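Local coordinates for Lmo0305 protein (Listeria monocytogenes, PDB 3PJ0) that belongs to the beta-eliminating lyase family and carries pyridoxal phosphate as a Schiff base, in the aminotransferase-like (type I) fold of such enzymes, at residues A93-S98 / L145-I150; Q124-D129 / E161-Y166; Q153-E158 / P186-S191; H293-N298 / Q323-D328. One frame throughout, in Å; residues are numbered along the deposited sequence.

Contact 1 of 4, residues A93-S98 / L145-I150; sequences AYHPLS and LPQREI
Glu-149, whose CB rests on Leu-97 CD1 at 3.6 Å, has its carboxylate atom OE2 gripped twice: by Arg-148 NH1, at 2.8 Å in a salt bridge with its own neighbour, and by His-103 NE2. The arginine comes from above the carboxylate plane, 43° out of it. A bend at chi2 (-74°) folds the glutamate back, and its CG sits 3.7 Å from Leu-97 O. The first segment ends strand 91-94, the second follows strand 140-144, its parallel neighbour in the seven-stranded sheet of the aminotransferase-like large domain. The first makes a type I turn from His-95 to Ser-98, N-cap of helix 99-102 with OG bonding only weakly to Leu-100 N; the second begins with a cis peptide before Pro-146. Inside, the amide of Gln-147 stacks on the His-95 imidazole with the planes 23° apart. Gln-147 CG stands 4.2 Å from the His-95 ring centroid, nearly on the normal, a CH-pi contact, and Gln-147 OE1 reaches His-95 CB at 3.4 Å. Pro-96 CD takes the opposite face. Two bonds fix the ring's rotation: His-95 ND1 accepts Leu-97 N at 3.0 Å, while NE2 bonds to Gln-124 O. Ile-150 CD1 approaches that NE2 obliquely, at 4.3 Å.

Contact 2 of 4, residues Q124-D129 / E161-Y166; sequences QLLTID and EKISEY
The phenol ring of Tyr-166 is the flat group here, and Ile-128 CD1 approaches it obliquely, closing to 3.9 Å on Tyr-166 CB at the root of the ring. A chi1 of 176°, with CG anti to the backbone N, leads the ring away from CB toward the C-terminal end of its own helix, where Ile-131 and Lys-132 of helix 128-132 touch it.

Ile-128 does most of the work from the other side. Its CG1 branch also stands anti to N, chi2 is extended as well, and the straight arm drives CD1 onto the backbone of helix 157-170, 3.5 Å from Lys-162 O. Lys-162 O keeps its helical bond from Tyr-166 N at 3.0 Å, and the Ile-128 methyl packs beside it. Nearer the backbone, Ile-128 CB meets Ile-163 CG1 at 4.0 Å. The CD1 of Ile-163 goes on to Leu-126, meeting its CD1 at 4.1 Å. The chains come close: the CA atoms of Ile-128 and Ile-163 are 5.8 Å apart. Thr-127 is the N-cap of helix 128-132: its side chain caps a backbone N in the first turn, and the Asp-130 carboxylate bonds back to Thr-127 N, the reciprocal pair of a capping box.

Helix 157-170 is the crossover between the parallel strands 140-144 and 173-178. Ile-163 and Ser-164 lie on Leu-174 of strand 173-178, Ser-164 OG bonds to Leu-198 O, and helix 128-132, on the way from strand 115-118 to strand 140-144, packs against helix 157-170, its Ile-131 touching Ile-163 and Tyr-166.

Contact 3 of 4, residues Q153-E158 / P186-S191; sequences QLPAFE and PFYQKS
Tyr-188 runs from its CB into the segment 153-158, and nearly every atom of its ring finds a neighbour there. CG lies 4.0 Å from Phe-157 CD1, which stands over the centre of the tyrosine face, and CD2, like CG, lies under that atom. CD1 packs on Phe-157 CB at 3.9 Å. Further out, CE1 reaches the backbone, 3.6 Å from Phe-157 N, while CE2 and CZ each have Leu-154 CD2 at 4.1 Å; the CD1 branch of that leucine covers the opposite face, toward the rim. At the tip, Tyr-188 OH donates to Pro-155 O at 2.7 Å, with the donor tilted 17° from the carbonyl plane and a C=O...donor angle of 148°.

The two aromatics make a T-shaped pair, the edge of Phe-157 toward the face of Tyr-188, with centroids 5.2 Å apart and planes at 77°. Phe-157 is itself overlaid: Lys-190, bent at chi2, lays its aliphatic chain across one face, and its CG sits 4.0 Å from the ring centroid as a CH-pi contact. The Leu-154 and Phe-187 side chains pass each other in opposite directions, Leu-154 CD1 coming to 3.7 Å from Phe-187 CD2.

The contact joins the loop leading into helix 157-170, N-capped at Ala-156, to the end of helix 185-188, with Ile-195 of helix 192-196 touching Phe-157, Tyr-188 and Lys-190. A buried tyrosine thus pays for its hydroxyl by one short bond to a backbone carbonyl, and that bond, with hydrophobic groups on both faces, should hold the ring's tilt.

Contact 4 of 4, residues H293-N298 / Q323-D328; sequences HVYFEN and QEKSAD
Tyr-295 and Lys-325 cross at about a right angle, the lysine chain passing the outer end of the phenol. Lys-325 CG approaches the ring obliquely, 3.8 Å from Tyr-295 CE2, and its CE comes to 3.5 Å from Tyr-295 OH. The CG atoms of both residues stand anti to their carbonyl carbons, and a bend at chi2 (-68°) in the lysine carries its chain across the hydroxyl end of the tyrosine. Lys-325 NZ remains 3.8 Å from Tyr-295 OH and bonds to O4 of a bound (4R)-2-methylpentane-2,4-diol, probably from the crystallisation liquor. These details of Lys-325 hold for one of its two conformers and are to be read with caution.

The two are not on neighbouring strands. In the antiparallel four-stranded sheet, strand 329-335 runs between 291-296 and 323-326, so Tyr-295 reaches over it, touching Val-329 and Ala-331 on the way; its CA is 8.9 Å from that of Lys-325. The edge strand carries a classic beta bulge, Lys-325 and Ser-326 together facing Val-329.

Where the segments leave the sheet they draw together, the CA atoms of Asn-298 and Asp-328 lying 4.6 Å apart. There Asp-328 O sits 3.0 Å from Asn-298 N, but at too poor an angle for a hydrogen bond, and 3.4 Å from Asn-298 O, another acceptor.

What attraction there is, then, is van der Waals contact between lysine methylenes and a phenol; the backbone approach at 298 and 328 adds closeness without a bond. In this conformer the ammonium's bond is to the diol, not to the tyrosine.

Contact 1 is the buried one; contacts 2, 3 and 4 lie at the surface. The first three all belong to the seven-stranded domain and touch one another: Ile-150 CD1 of contact 1 packs on the backbone of Gln-124 and Leu-125 in contact 2, Gln-153 O of contact 3 probably bonds to Gln-147 N, and contacts 2 and 3 share helix 157-170. Contact 4 sits in the separate four-stranded sheet, about 30 Å from contact 2 between centres, yet Glu-333 ties it back, pairing with both Arg-148 and His-293. The chemistry follows position: an amide-imidazole stack inside, aliphatic groups between helices in contact 2, an aromatic pair with one hydroxyl bond in contact 3, and loose lysine-phenol contact at the sheet edge.

Contact 1 of 4, residues A93-S98 / L145-I150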
# COMPACT_ATOMS: atom_id res chain seq x y z
N ALA A 93 11.67 1.22 -23.20
CA ALA A 93 11.24 2.31 -24.04
C ALA A 93 9.76 2.60 -23.87
O ALA A 93 8.94 1.68 -23.75
CB ALA A 93 11.58 2.03 -25.54
N TYR A 94 9.42 3.87 -23.83
CA TYR A 94 8.05 4.28 -23.72
C TYR A 94 7.84 5.76 -24.10
O TYR A 94 8.80 6.48 -24.35
CB TYR A 94 7.52 4.00 -22.32
CG TYR A 94 8.30 4.56 -21.12
CD1 TYR A 94 8.78 5.86 -21.08
CD2 TYR A 94 8.45 3.78 -19.95
CE1 TYR A 94 9.44 6.36 -19.93
CE2 TYR A 94 9.07 4.26 -18.82
CZ TYR A 94 9.58 5.54 -18.80
OH TYR A 94 10.20 5.98 -17.64
N HIS A 95 6.57 6.18 -24.15
CA HIS A 95 6.23 7.54 -24.49
C HIS A 95 6.87 8.51 -23.46
O HIS A 95 6.96 8.18 -22.27
CB HIS A 95 4.70 7.71 -24.48
CG HIS A 95 4.23 9.02 -25.03
ND1 HIS A 95 4.13 10.16 -24.27
CD2 HIS A 95 3.79 9.37 -26.27
CE1 HIS A 95 3.69 11.16 -25.01
NE2 HIS A 95 3.47 10.70 -26.24
N PRO A 96 7.33 9.70 -23.90
CA PRO A 96 7.92 10.70 -22.99
C PRO A 96 7.08 11.07 -21.72
O PRO A 96 7.63 11.44 -20.68
CB PRO A 96 8.03 11.95 -23.89
CG PRO A 96 8.21 11.41 -25.23
CD PRO A 96 7.35 10.18 -25.29
N LEU A 97 5.76 10.94 -21.83
CA LEU A 97 4.85 11.30 -20.74
C LEU A 97 4.30 10.07 -20.03
O LEU A 97 3.24 10.15 -19.38
CB LEU A 97 3.73 12.21 -21.26
CG LEU A 97 4.18 13.48 -21.97
CD1 LEU A 97 3.02 14.44 -22.29
CD2 LEU A 97 5.22 14.18 -21.11
N SER A 98 5.00 8.95 -20.13
CA SER A 98 4.59 7.77 -19.37
C SER A 98 4.50 8.12 -17.89
O SER A 98 5.22 8.99 -17.40
CB SER A 98 5.55 6.61 -19.55
OG SER A 98 5.22 5.54 -18.65
N LEU A 145 -2.63 2.59 -23.05
CA LEU A 145 -3.87 2.67 -23.83
C LEU A 145 -4.99 3.20 -22.92
O LEU A 145 -5.35 2.54 -21.95
CB LEU A 145 -4.28 1.30 -24.38
CG LEU A 145 -3.30 0.55 -25.25
CD1 LEU A 145 -3.77 -0.86 -25.59
CD2 LEU A 145 -3.00 1.33 -26.53
N PRO A 146 -5.47 4.42 -23.18
CA PRO A 146 -5.07 5.39 -24.17
C PRO A 146 -3.97 6.24 -23.57
O PRO A 146 -3.71 6.09 -22.38
CB PRO A 146 -6.34 6.20 -24.37
CG PRO A 146 -6.93 6.25 -23.04
CD PRO A 146 -6.56 4.95 -22.34
N GLN A 147 -3.38 7.15 -24.34
CA GLN A 147 -2.29 8.00 -23.83
C GLN A 147 -2.92 9.21 -23.18
O GLN A 147 -3.26 10.20 -23.83
CB GLN A 147 -1.33 8.42 -24.95
CG GLN A 147 -0.03 9.00 -24.41
CD GLN A 147 0.96 7.92 -23.98
OE1 GLN A 147 1.35 7.09 -24.78
NE2 GLN A 147 1.37 7.94 -22.70
N ARG A 148 -3.09 9.11 -21.87
CA ARG A 148 -3.83 10.13 -21.12
C ARG A 148 -3.30 11.56 -21.20
O ARG A 148 -4.08 12.49 -21.34
CB ARG A 148 -3.90 9.71 -19.65
CG ARG A 148 -4.63 10.70 -18.73
CD ARG A 148 -3.67 11.68 -18.02
NE ARG A 148 -4.42 12.39 -16.99
CZ ARG A 148 -3.94 12.93 -15.86
NH1 ARG A 148 -2.65 12.90 -15.55
NH2 ARG A 148 -4.79 13.52 -15.01
N GLU A 149 -1.98 11.74 -21.13
CA GLU A 149 -1.40 13.08 -21.11
C GLU A 149 -1.59 13.86 -22.41
O GLU A 149 -1.43 15.08 -22.43
CB GLU A 149 0.07 13.04 -20.72
CG GLU A 149 0.30 12.47 -19.34
CD GLU A 149 -0.07 13.38 -18.18
OE1 GLU A 149 -0.09 14.61 -18.33
OE2 GLU A 149 -0.31 12.83 -17.09
N ILE A 150 -1.94 13.16 -23.49
CA ILE A 150 -2.21 13.85 -24.76
C ILE A 150 -3.72 13.81 -25.10
O ILE A 150 -4.13 13.94 -26.24
CB ILE A 150 -1.27 13.39 -25.91
CG1 ILE A 150 -1.40 11.90 -26.21
CG2 ILE A 150 0.17 13.70 -25.57
CD1 ILE A 150 -0.62 11.49 -27.44

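Contact 2 of 4, residues Q124-D129 / E161-Y166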
# COMPACT_ATOMS: atom_id res chain seq x y z
N GLN A 124 2.59 13.68 -29.22
CA GLN A 124 1.86 12.77 -30.12
C GLN A 124 2.07 11.33 -29.79
O GLN A 124 2.93 10.97 -28.98
CB GLN A 124 2.22 13.03 -31.60
CG GLN A 124 3.68 12.97 -31.94
CD GLN A 124 3.99 13.52 -33.35
OE1 GLN A 124 3.61 12.92 -34.37
NE2 GLN A 124 4.70 14.63 -33.40
N LEU A 125 1.23 10.50 -30.40
CA LEU A 125 1.34 9.06 -30.20
C LEU A 125 2.67 8.54 -30.70
O LEU A 125 3.21 8.97 -31.74
CB LEU A 125 0.22 8.32 -30.95
CG LEU A 125 -1.17 8.35 -30.35
CD1 LEU A 125 -2.22 7.90 -31.37
CD2 LEU A 125 -1.23 7.47 -29.06
N LEU A 126 3.23 7.61 -29.94
CA LEU A 126 4.44 6.93 -30.38
C LEU A 126 4.03 6.02 -31.54
O LEU A 126 2.86 5.62 -31.64
CB LEU A 126 5.03 6.11 -29.24
CG LEU A 126 4.34 4.84 -28.73
CD1 LEU A 126 4.59 3.56 -29.63
CD2 LEU A 126 4.80 4.52 -27.30
N THR A 127 4.97 5.71 -32.41
CA THR A 127 4.69 4.77 -33.50
C THR A 127 5.72 3.66 -33.59
O THR A 127 6.80 3.72 -32.97
CB THR A 127 4.72 5.47 -34.86
OG1 THR A 127 6.06 5.85 -35.14
CG2 THR A 127 3.76 6.69 -34.88
N ILE A 128 5.39 2.62 -34.35
CA ILE A 128 6.34 1.54 -34.61
C ILE A 128 7.66 2.09 -35.18
O ILE A 128 8.72 1.54 -34.91
CB ILE A 128 5.75 0.44 -35.54
CG1 ILE A 128 6.59 -0.85 -35.46
CG2 ILE A 128 5.62 0.96 -36.98
CD1 ILE A 128 5.96 -2.06 -36.15
N ASP A 129 7.60 3.18 -35.96
CA ASP A 129 8.79 3.83 -36.52
C ASP A 129 9.74 4.32 -35.41
O ASP A 129 10.96 4.28 -35.55
CB ASP A 129 8.42 5.02 -37.43
CG ASP A 129 7.49 4.64 -38.60
OD1 ASP A 129 7.95 4.77 -39.75
OD2 ASP A 129 6.32 4.22 -38.37
N GLU A 161 -1.33 -4.30 -33.24
CA GLU A 161 -0.97 -5.66 -33.69
C GLU A 161 0.43 -5.68 -34.30
O GLU A 161 1.27 -6.52 -33.99
CB GLU A 161 -2.00 -6.19 -34.69
CG GLU A 161 -3.37 -6.45 -34.08
CD GLU A 161 -4.43 -6.86 -35.10
OE1 GLU A 161 -4.36 -6.40 -36.26
OE2 GLU A 161 -5.34 -7.64 -34.74
N LYS A 162 0.70 -4.72 -35.17
CA LYS A 162 2.02 -4.63 -35.82
C LYS A 162 3.15 -4.38 -34.79
O LYS A 162 4.27 -4.89 -34.92
CB LYS A 162 1.96 -3.59 -36.94
CG LYS A 162 1.04 -4.04 -38.07
CD LYS A 162 0.75 -2.97 -39.10
CE LYS A 162 -0.13 -3.59 -40.21
NZ LYS A 162 -0.73 -2.58 -41.13
N ILE A 163 2.87 -3.57 -33.78
CA ILE A 163 3.87 -3.31 -32.73
C ILE A 163 4.17 -4.60 -31.97
O ILE A 163 5.33 -4.92 -31.68
CB ILE A 163 3.38 -2.19 -31.79
CG1 ILE A 163 3.55 -0.83 -32.48
CG2 ILE A 163 4.13 -2.26 -30.47
CD1 ILE A 163 3.02 0.35 -31.68
N SER A 164 3.10 -5.33 -31.64
CA SER A 164 3.20 -6.61 -30.93
C SER A 164 4.01 -7.60 -31.75
O SER A 164 4.93 -8.24 -31.23
CB SER A 164 1.80 -7.20 -30.65
OG SER A 164 1.90 -8.37 -29.83
N GLU A 165 3.68 -7.71 -33.03
CA GLU A 165 4.38 -8.66 -33.92
C GLU A 165 5.88 -8.32 -34.03
O GLU A 165 6.71 -9.20 -33.99
CB GLU A 165 3.70 -8.72 -35.30
CG GLU A 165 2.28 -9.35 -35.22
CD GLU A 165 1.37 -9.09 -36.44
OE1 GLU A 165 1.50 -8.04 -37.12
OE2 GLU A 165 0.48 -9.92 -36.69
N TYR A 166 6.21 -7.03 -34.12
CA TYR A 166 7.61 -6.63 -34.24
C TYR A 166 8.36 -6.93 -32.96
O TYR A 166 9.48 -7.47 -32.99
CB TYR A 166 7.72 -5.14 -34.56
CG TYR A 166 9.14 -4.64 -34.59
CD1 TYR A 166 9.96 -4.87 -35.70
CD2 TYR A 166 9.66 -3.95 -33.51
CE1 TYR A 166 11.27 -4.40 -35.72
CE2 TYR A 166 10.96 -3.48 -33.52
CZ TYR A 166 11.75 -3.70 -34.62
OH TYR A 166 13.03 -3.22 -34.59

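Contact 3 of 4, residues Q153-E158 / P186-S191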
# COMPACT_ATOMS: atom_id res chain seq x y z
N GLN A 153 -5.40 9.48 -26.33
CA GLN A 153 -5.31 9.06 -27.74
C GLN A 153 -4.93 7.57 -27.88
O GLN A 153 -4.23 6.99 -27.02
CB GLN A 153 -4.29 9.93 -28.48
CG GLN A 153 -4.62 11.44 -28.57
CD GLN A 153 -3.63 12.20 -29.44
OE1 GLN A 153 -3.24 11.74 -30.54
NE2 GLN A 153 -3.25 13.39 -28.99
N LEU A 154 -5.38 6.97 -29.00
CA LEU A 154 -5.13 5.57 -29.30
C LEU A 154 -4.65 5.34 -30.71
O LEU A 154 -5.14 5.97 -31.63
CB LEU A 154 -6.44 4.76 -29.16
CG LEU A 154 -7.00 4.53 -27.76
CD1 LEU A 154 -8.42 3.94 -27.80
CD2 LEU A 154 -6.05 3.60 -26.98
N PRO A 155 -3.70 4.41 -30.90
CA PRO A 155 -3.40 3.99 -32.25
C PRO A 155 -4.53 3.08 -32.77
O PRO A 155 -5.27 2.45 -31.99
CB PRO A 155 -2.13 3.17 -32.08
CG PRO A 155 -2.27 2.56 -30.72
CD PRO A 155 -2.90 3.68 -29.90
N ALA A 156 -4.67 3.02 -34.08
CA ALA A 156 -5.57 2.04 -34.67
C ALA A 156 -5.19 0.65 -34.10
O ALA A 156 -4.01 0.39 -33.82
CB ALA A 156 -5.42 2.04 -36.17
N PHE A 157 -6.17 -0.23 -33.92
CA PHE A 157 -5.88 -1.55 -33.36
C PHE A 157 -4.85 -2.30 -34.22
O PHE A 157 -3.93 -2.91 -33.70
CB PHE A 157 -7.15 -2.39 -33.13
CG PHE A 157 -6.90 -3.58 -32.24
CD1 PHE A 157 -6.84 -3.43 -30.86
CD2 PHE A 157 -6.67 -4.85 -32.78
CE1 PHE A 157 -6.58 -4.52 -30.03
CE2 PHE A 157 -6.41 -5.95 -31.95
CZ PHE A 157 -6.36 -5.77 -30.59
N GLU A 158 -4.97 -2.20 -35.54
CA GLU A 158 -4.04 -2.89 -36.45
C GLU A 158 -2.59 -2.45 -36.23
O GLU A 158 -1.66 -3.21 -36.48
CB GLU A 158 -4.45 -2.69 -37.91
CG GLU A 158 -5.79 -3.33 -38.27
CD GLU A 158 -7.00 -2.57 -37.74
OE1 GLU A 158 -6.83 -1.41 -37.30
OE2 GLU A 158 -8.10 -3.13 -37.75
N PRO A 186 -14.98 -0.17 -25.69
CA PRO A 186 -16.07 0.24 -26.63
C PRO A 186 -15.58 0.76 -28.00
O PRO A 186 -16.09 0.33 -29.06
CB PRO A 186 -16.83 1.33 -25.87
CG PRO A 186 -16.52 1.05 -24.41
CD PRO A 186 -15.10 0.52 -24.38
N PHE A 187 -14.55 1.60 -28.00
CA PHE A 187 -13.99 2.15 -29.24
C PHE A 187 -13.31 1.08 -30.08
O PHE A 187 -13.55 0.98 -31.26
CB PHE A 187 -12.99 3.28 -28.97
CG PHE A 187 -12.21 3.68 -30.19
CD1 PHE A 187 -12.79 4.47 -31.16
CD2 PHE A 187 -10.93 3.19 -30.40
CE1 PHE A 187 -12.07 4.81 -32.33
CE2 PHE A 187 -10.22 3.53 -31.54
CZ PHE A 187 -10.80 4.32 -32.52
N TYR A 188 -12.49 0.25 -29.44
CA TYR A 188 -11.83 -0.81 -30.19
C TYR A 188 -12.76 -1.94 -30.63
O TYR A 188 -12.44 -2.64 -31.57
CB TYR A 188 -10.65 -1.38 -29.41
CG TYR A 188 -9.34 -0.64 -29.49
CD1 TYR A 188 -8.92 -0.01 -30.66
CD2 TYR A 188 -8.46 -0.69 -28.43
CE1 TYR A 188 -7.65 0.62 -30.74
CE2 TYR A 188 -7.19 -0.08 -28.49
CZ TYR A 188 -6.79 0.55 -29.65
OH TYR A 188 -5.52 1.14 -29.66
N GLN A 189 -13.90 -2.10 -29.98
CA GLN A 189 -14.80 -3.22 -30.27
C GLN A 189 -14.01 -4.56 -30.10
O GLN A 189 -14.13 -5.52 -30.88
CB GLN A 189 -15.53 -3.03 -31.61
CG GLN A 189 -16.60 -1.94 -31.50
CD GLN A 189 -17.74 -2.36 -30.59
OE1 GLN A 189 -18.44 -3.33 -30.89
NE2 GLN A 189 -17.92 -1.65 -29.45
N LYS A 190 -13.18 -4.56 -29.05
CA LYS A 190 -12.35 -5.70 -28.63
C LYS A 190 -12.56 -5.93 -27.14
O LYS A 190 -12.74 -4.97 -26.40
CB LYS A 190 -10.85 -5.43 -28.87
CG LYS A 190 -10.48 -5.24 -30.35
CD LYS A 190 -10.42 -6.54 -31.13
CE LYS A 190 -10.21 -6.29 -32.60
NZ LYS A 190 -9.86 -7.54 -33.35
N SER A 191 -12.53 -7.18 -26.69
CA SER A 191 -12.62 -7.43 -25.25
C SER A 191 -11.29 -7.10 -24.57
O SER A 191 -10.25 -7.01 -25.23
CB SER A 191 -12.91 -8.89 -24.97
OG SER A 191 -11.85 -9.68 -25.47

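Contact 4 of 4, residues H293-N298 / Q323-D328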
# COMPACT_ATOMS: atom_id res chain seq x y z
N HIS A 293 -9.34 16.20 -23.67
CA HIS A 293 -8.85 17.48 -23.19
C HIS A 293 -9.56 18.58 -23.98
O HIS A 293 -9.81 18.42 -25.15
CB HIS A 293 -7.35 17.55 -23.40
CG HIS A 293 -6.59 16.71 -22.45
ND1 HIS A 293 -5.21 16.67 -22.41
CD2 HIS A 293 -7.02 15.90 -21.45
CE1 HIS A 293 -4.83 15.84 -21.45
NE2 HIS A 293 -5.92 15.39 -20.84
N VAL A 294 -9.88 19.69 -23.32
CA VAL A 294 -10.57 20.85 -23.94
C VAL A 294 -9.57 22.00 -23.98
O VAL A 294 -8.99 22.34 -22.95
CB VAL A 294 -11.80 21.25 -23.10
CG1 VAL A 294 -12.53 22.45 -23.66
CG2 VAL A 294 -12.77 20.03 -22.94
N TYR A 295 -9.37 22.58 -25.15
CA TYR A 295 -8.40 23.64 -25.36
C TYR A 295 -9.10 24.90 -25.76
O TYR A 295 -10.04 24.87 -26.55
CB TYR A 295 -7.42 23.25 -26.47
CG TYR A 295 -6.24 22.41 -26.05
CD1 TYR A 295 -6.39 21.05 -25.74
CD2 TYR A 295 -4.97 22.97 -25.97
CE1 TYR A 295 -5.30 20.28 -25.34
CE2 TYR A 295 -3.86 22.21 -25.60
CZ TYR A 295 -4.04 20.85 -25.28
OH TYR A 295 -2.95 20.10 -24.89
N PHE A 296 -8.60 26.02 -25.25
CA PHE A 296 -9.17 27.32 -25.50
C PHE A 296 -8.15 28.25 -26.14
O PHE A 296 -6.96 28.15 -25.85
CB PHE A 296 -9.58 27.97 -24.19
CG PHE A 296 -10.68 27.25 -23.49
CD1 PHE A 296 -10.39 26.22 -22.61
CD2 PHE A 296 -12.01 27.65 -23.66
CE1 PHE A 296 -11.39 25.57 -21.94
CE2 PHE A 296 -13.03 27.00 -23.00
CZ PHE A 296 -12.74 25.96 -22.14
N GLU A 297 -8.66 29.16 -26.98
CA GLU A 297 -7.83 30.17 -27.63
C GLU A 297 -7.80 31.47 -26.82
O GLU A 297 -7.93 32.58 -27.38
CB GLU A 297 -8.33 30.47 -29.05
CG GLU A 297 -8.19 29.31 -30.01
CD GLU A 297 -8.81 29.61 -31.37
OE1 GLU A 297 -9.02 30.80 -31.69
OE2 GLU A 297 -9.10 28.66 -32.13
N ASN A 298 -7.67 31.31 -25.51
CA ASN A 298 -7.54 32.42 -24.56
C ASN A 298 -6.71 31.97 -23.39
O ASN A 298 -6.55 30.78 -23.15
CB ASN A 298 -8.91 32.90 -24.10
CG ASN A 298 -9.63 33.70 -25.16
OD1 ASN A 298 -9.26 34.86 -25.44
ND2 ASN A 298 -10.65 33.10 -25.76
N GLN A 323 -4.89 24.49 -17.10
CA GLN A 323 -3.46 24.36 -17.35
C GLN A 323 -3.05 25.35 -18.44
O GLN A 323 -3.60 25.32 -19.53
CB GLN A 323 -3.13 22.93 -17.80
CG GLN A 323 -1.67 22.70 -18.12
CD GLN A 323 -0.76 22.96 -16.93
OE1 GLN A 323 -0.86 22.29 -15.91
NE2 GLN A 323 0.15 23.93 -17.07
N GLU A 324 -2.10 26.22 -18.12
CA GLU A 324 -1.56 27.16 -19.10
C GLU A 324 -0.73 26.35 -20.11
O GLU A 324 0.13 25.57 -19.71
CB GLU A 324 -0.68 28.19 -18.40
CG GLU A 324 0.06 29.14 -19.33
CD GLU A 324 1.00 30.07 -18.59
OE1 GLU A 324 1.26 29.85 -17.38
OE2 GLU A 324 1.48 31.04 -19.22
N LYS A 325 -1.00 26.52 -21.40
CA LYS A 325 -0.24 25.82 -22.47
C LYS A 325 0.71 26.75 -23.25
O LYS A 325 1.78 26.32 -23.70
CB LYS A 325 -1.21 25.10 -23.42
CG LYS A 325 -2.01 23.97 -22.76
CD LYS A 325 -1.13 22.78 -22.37
CE LYS A 325 -1.93 21.59 -21.90
NZ LYS A 325 -1.07 20.39 -21.63
N SER A 326 0.28 27.99 -23.46
CA SER A 326 1.08 29.04 -24.12
C SER A 326 0.51 30.36 -23.64
O SER A 326 -0.45 30.37 -22.86
CB SER A 326 1.06 28.91 -25.65
OG SER A 326 -0.23 29.11 -26.22
N ALA A 327 1.06 31.48 -24.10
CA ALA A 327 0.62 32.80 -23.61
C ALA A 327 -0.91 32.98 -23.61
O ALA A 327 -1.49 33.47 -22.62
CB ALA A 327 1.30 33.93 -24.40
N ASP A 328 -1.56 32.57 -24.71
CA ASP A 328 -3.01 32.75 -24.88
C ASP A 328 -3.74 31.44 -25.19
O ASP A 328 -4.72 31.42 -25.97
CB ASP A 328 -3.26 33.79 -25.98
CG ASP A 328 -2.85 35.19 -25.54
OD1 ASP A 328 -3.38 35.64 -24.50
OD2 ASP A 328 -2.02 35.84 -26.23